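Local coordinates for protein vascular endothelial cadherin (Gallus gallus, PDB 3PPE) that mediates calcium-dependent, homophilic adhesion between endothelial cells and helps couple actin fibres to their junctions, at residues Asn98-Ile103 / Glu129-Pro134. Sequence-based numbering, arbitrary orientation.
Sequences NDNAPI and EDADDP. With CA (calcium ion), chain D; CA (calcium ion), chain E; CA (calcium ion), chain C.
Asp132 reaches from the DAD sequence of the second cadherin domain into the linker that follows the first, and meets Asn98, Asp99 and Asn100. This is the calcium-binding junction between two successive extracellular cadherin domains, EC1 and EC2. The carboxylate of Asp132 bridges two calcium ions. OD2 binds the ion it shares with Asn98 and Asp130, and OD1 binds a second ion 2.4 Å away, together with OD1 of Asp99. The carboxylates of Asp99 and Asp132 are nearly coplanar, with planes 18° apart. Their OD1 atoms sit 3.0 Å from each other, a closeness probably made tolerable by the calcium ion both bind. OD2 of Asp99 goes on to a third calcium ion, so these two aspartates link all three sites. Glu11, Glu64 and Ile97 add ligands to the middle ion, which ties the base of EC1 to EC2.

Asn100 contributes its backbone. Asn100 N donates to the syn lone pair of Asp132 OD2 at 2.9 Å, and its O binds the calcium of Asn98. The CB of Ala131 packs against the side-chain CG of Asn100. Asp130 holds the same ion with both carboxylate oxygens. Its chi1 of -173° sets CG anti to the backbone N and carries the carboxylate to the metal alongside the Pro102 ring. Asp130 OD1 also accepts from Asp132 N, an Asx turn that positions the next ligand. His139 O and Asp184 complete this site.

Beyond the ions, Glu129 and Ile103 form an antiparallel hydrogen-bonded pair at the edge of one of the two EC2 sheets. Glu129 N donates to Ile103 O at 2.9 Å. Ile103 N donates back to Glu129 O at 2.8 Å, and that same oxygen lies 3.3 Å from Pro102 CA in a CA-H...O contact.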
ATOM      1  N   ASN A  98     -11.535   7.111  11.082  1.00 11.97           N
ATOM      2  CA  ASN A  98     -12.456   7.742  12.011  1.00 11.79           C
ATOM      3  C   ASN A  98     -12.021   7.496  13.461  1.00 12.69           C
ATOM      4  O   ASN A  98     -12.405   6.527  14.084  1.00 14.71           O
ATOM      5  CB  ASN A  98     -13.905   7.279  11.776  1.00 11.39           C
ATOM      6  CG  ASN A  98     -14.890   8.217  12.454  1.00 11.53           C
ATOM      7  OD1 ASN A  98     -14.686   9.443  12.432  1.00 14.03           O
ATOM      8  ND2 ASN A  98     -15.888   7.685  13.102  1.00  8.11           N
ATOM      9  N   ASP A  99     -11.187   8.372  13.999  1.00 13.33           N
ATOM     10  CA  ASP A  99     -10.683   8.171  15.346  1.00 13.65           C
ATOM     11  C   ASP A  99     -10.939   9.350  16.295  1.00 12.95           C
ATOM     12  O   ASP A  99     -10.397   9.393  17.381  1.00 13.37           O
ATOM     13  CB  ASP A  99      -9.201   7.740  15.330  1.00 13.48           C
ATOM     14  CG  ASP A  99      -8.263   8.739  14.647  1.00 12.93           C
ATOM     15  OD1 ASP A  99      -8.674   9.566  13.786  1.00 10.60           O
ATOM     16  OD2 ASP A  99      -7.029   8.677  14.970  1.00 15.80           O
ATOM     17  N   ASN A 100     -11.775  10.303  15.861  1.00 13.79           N
ATOM     18  CA  ASN A 100     -12.180  11.418  16.686  1.00 13.15           C
ATOM     19  C   ASN A 100     -13.693  11.534  16.768  1.00 13.05           C
ATOM     20  O   ASN A 100     -14.426  11.328  15.779  1.00 12.86           O
ATOM     21  CB  ASN A 100     -11.562  12.755  16.205  1.00 12.20           C
ATOM     22  CG  ASN A 100     -10.033  12.760  16.284  1.00 12.93           C
ATOM     23  OD1 ASN A 100      -9.361  12.301  15.361  1.00 19.05           O
ATOM     24  ND2 ASN A 100      -9.482  13.227  17.395  1.00 12.13           N
ATOM     25  N   ALA A 101     -14.169  11.860  17.954  1.00 13.32           N
ATOM     26  CA  ALA A 101     -15.604  12.129  18.136  1.00 13.81           C
ATOM     27  C   ALA A 101     -15.816  13.663  18.061  1.00 13.56           C
ATOM     28  O   ALA A 101     -14.864  14.445  18.224  1.00 14.11           O
ATOM     29  CB  ALA A 101     -16.090  11.550  19.470  1.00 13.81           C
ATOM     30  N   PRO A 102     -17.036  14.107  17.742  1.00 13.74           N
ATOM     31  CA  PRO A 102     -17.285  15.567  17.804  1.00 13.30           C
ATOM     32  C   PRO A 102     -17.206  16.058  19.233  1.00 13.72           C
ATOM     33  O   PRO A 102     -17.650  15.340  20.188  1.00 13.22           O
ATOM     34  CB  PRO A 102     -18.713  15.714  17.240  1.00 11.86           C
ATOM     35  CG  PRO A 102     -18.941  14.370  16.484  1.00 11.93           C
ATOM     36  CD  PRO A 102     -18.236  13.361  17.327  1.00 13.73           C
ATOM     37  N   ILE A 103     -16.613  17.241  19.409  1.00 13.42           N
ATOM     38  CA  ILE A 103     -16.501  17.843  20.746  1.00 14.30           C
ATOM     39  C   ILE A 103     -17.107  19.235  20.698  1.00 13.74           C
ATOM     40  O   ILE A 103     -16.839  20.008  19.785  1.00 13.05           O
ATOM     41  CB  ILE A 103     -15.019  17.904  21.258  1.00 16.03           C
ATOM     42  CG1 ILE A 103     -14.409  16.495  21.392  1.00 16.30           C
ATOM     43  CG2 ILE A 103     -14.913  18.587  22.636  1.00 16.21           C
ATOM     44  CD1 ILE A 103     -12.927  16.521  21.147  1.00 19.37           C
ATOM     45  N   GLU A 129     -17.330  20.099  16.934  1.00 14.11           N
ATOM     46  CA  GLU A 129     -16.413  19.949  15.798  1.00 15.85           C
ATOM     47  C   GLU A 129     -15.740  18.600  15.935  1.00 14.30           C
ATOM     48  O   GLU A 129     -15.437  18.145  17.031  1.00 12.66           O
ATOM     49  CB  GLU A 129     -15.335  21.050  15.757  1.00 16.36           C
ATOM     50  CG  GLU A 129     -15.854  22.474  15.821  1.00 19.02           C
ATOM     51  CD  GLU A 129     -14.733  23.485  16.025  1.00 21.89           C
ATOM     52  OE1 GLU A 129     -13.813  23.251  16.874  1.00 30.11           O
ATOM     53  OE2 GLU A 129     -14.765  24.526  15.330  1.00 31.63           O
ATOM     54  N   ASP A 130     -15.550  17.954  14.801  1.00 14.27           N
ATOM     55  CA  ASP A 130     -14.966  16.624  14.747  1.00 13.84           C
ATOM     56  C   ASP A 130     -13.667  16.783  13.979  1.00 13.68           C
ATOM     57  O   ASP A 130     -13.686  17.262  12.843  1.00 12.71           O
ATOM     58  CB  ASP A 130     -15.913  15.710  13.991  1.00 13.21           C
ATOM     59  CG  ASP A 130     -15.478  14.262  14.023  1.00 14.31           C
ATOM     60  OD1 ASP A 130     -14.327  13.907  13.636  1.00 14.11           O
ATOM     61  OD2 ASP A 130     -16.329  13.450  14.352  1.00 12.79           O
ATOM     62  N   ALA A 131     -12.565  16.354  14.594  1.00 13.44           N
ATOM     63  CA  ALA A 131     -11.216  16.577  14.071  1.00 13.02           C
ATOM     64  C   ALA A 131     -10.827  15.682  12.871  1.00 12.83           C
ATOM     65  O   ALA A 131      -9.778  15.883  12.254  1.00 11.94           O
ATOM     66  CB  ALA A 131     -10.216  16.406  15.198  1.00 13.14           C
ATOM     67  N   ASP A 132     -11.658  14.704  12.543  1.00 12.13           N
ATOM     68  CA  ASP A 132     -11.409  13.852  11.383  1.00 12.49           C
ATOM     69  C   ASP A 132     -11.556  14.627  10.074  1.00 13.18           C
ATOM     70  O   ASP A 132     -11.933  15.813  10.062  1.00 12.15           O
ATOM     71  CB  ASP A 132     -12.258  12.564  11.417  1.00 11.33           C
ATOM     72  CG  ASP A 132     -11.916  11.704  12.603  1.00 11.86           C
ATOM     73  OD1 ASP A 132     -10.718  11.502  12.818  1.00 12.07           O
ATOM     74  OD2 ASP A 132     -12.814  11.250  13.368  1.00 10.22           O
ATOM     75  N   ASP A 133     -11.255  13.956   8.967  1.00 13.29           N
ATOM     76  CA  ASP A 133     -11.232  14.605   7.661  1.00 13.93           C
ATOM     77  C   ASP A 133     -12.639  14.746   7.089  1.00 14.15           C
ATOM     78  O   ASP A 133     -13.337  13.754   6.886  1.00 12.44           O
ATOM     79  CB  ASP A 133     -10.346  13.822   6.690  1.00 14.00           C
ATOM     80  CG  ASP A 133     -10.109  14.565   5.390  1.00 16.94           C
ATOM     81  OD1 ASP A 133      -9.158  14.207   4.663  1.00 17.82           O
ATOM     82  OD2 ASP A 133     -10.872  15.508   5.094  1.00 16.22           O
ATOM     83  N   PRO A 134     -13.048  15.984   6.833  1.00 15.22           N
ATOM     84  CA  PRO A 134     -14.429  16.275   6.444  1.00 17.17           C
ATOM     85  C   PRO A 134     -14.687  15.934   4.980  1.00 17.95           C
ATOM     86  O   PRO A 134     -15.807  16.103   4.495  1.00 19.61           O
ATOM     87  CB  PRO A 134     -14.538  17.785   6.658  1.00 17.20           C
ATOM     88  CG  PRO A 134     -13.153  18.286   6.471  1.00 18.19           C
ATOM     89  CD  PRO A 134     -12.252  17.211   7.008  1.00 15.42           C
TER
HETATM   90 CA    CA D 402     -15.153  11.465  13.597  1.00 11.18          CA
HETATM   91 CA    CA E 403      -8.657  10.667  11.844  1.00 12.25          CA
HETATM   92 CA    CA C 401      -5.541  10.371  14.390  1.00 14.73          CA
HETATM   93  O   HOH W   1     -12.879  15.939  17.480  1.00 12.53           O
HETATM   94  O   HOH W   2      -6.459  11.303  16.476  1.00 13.89           O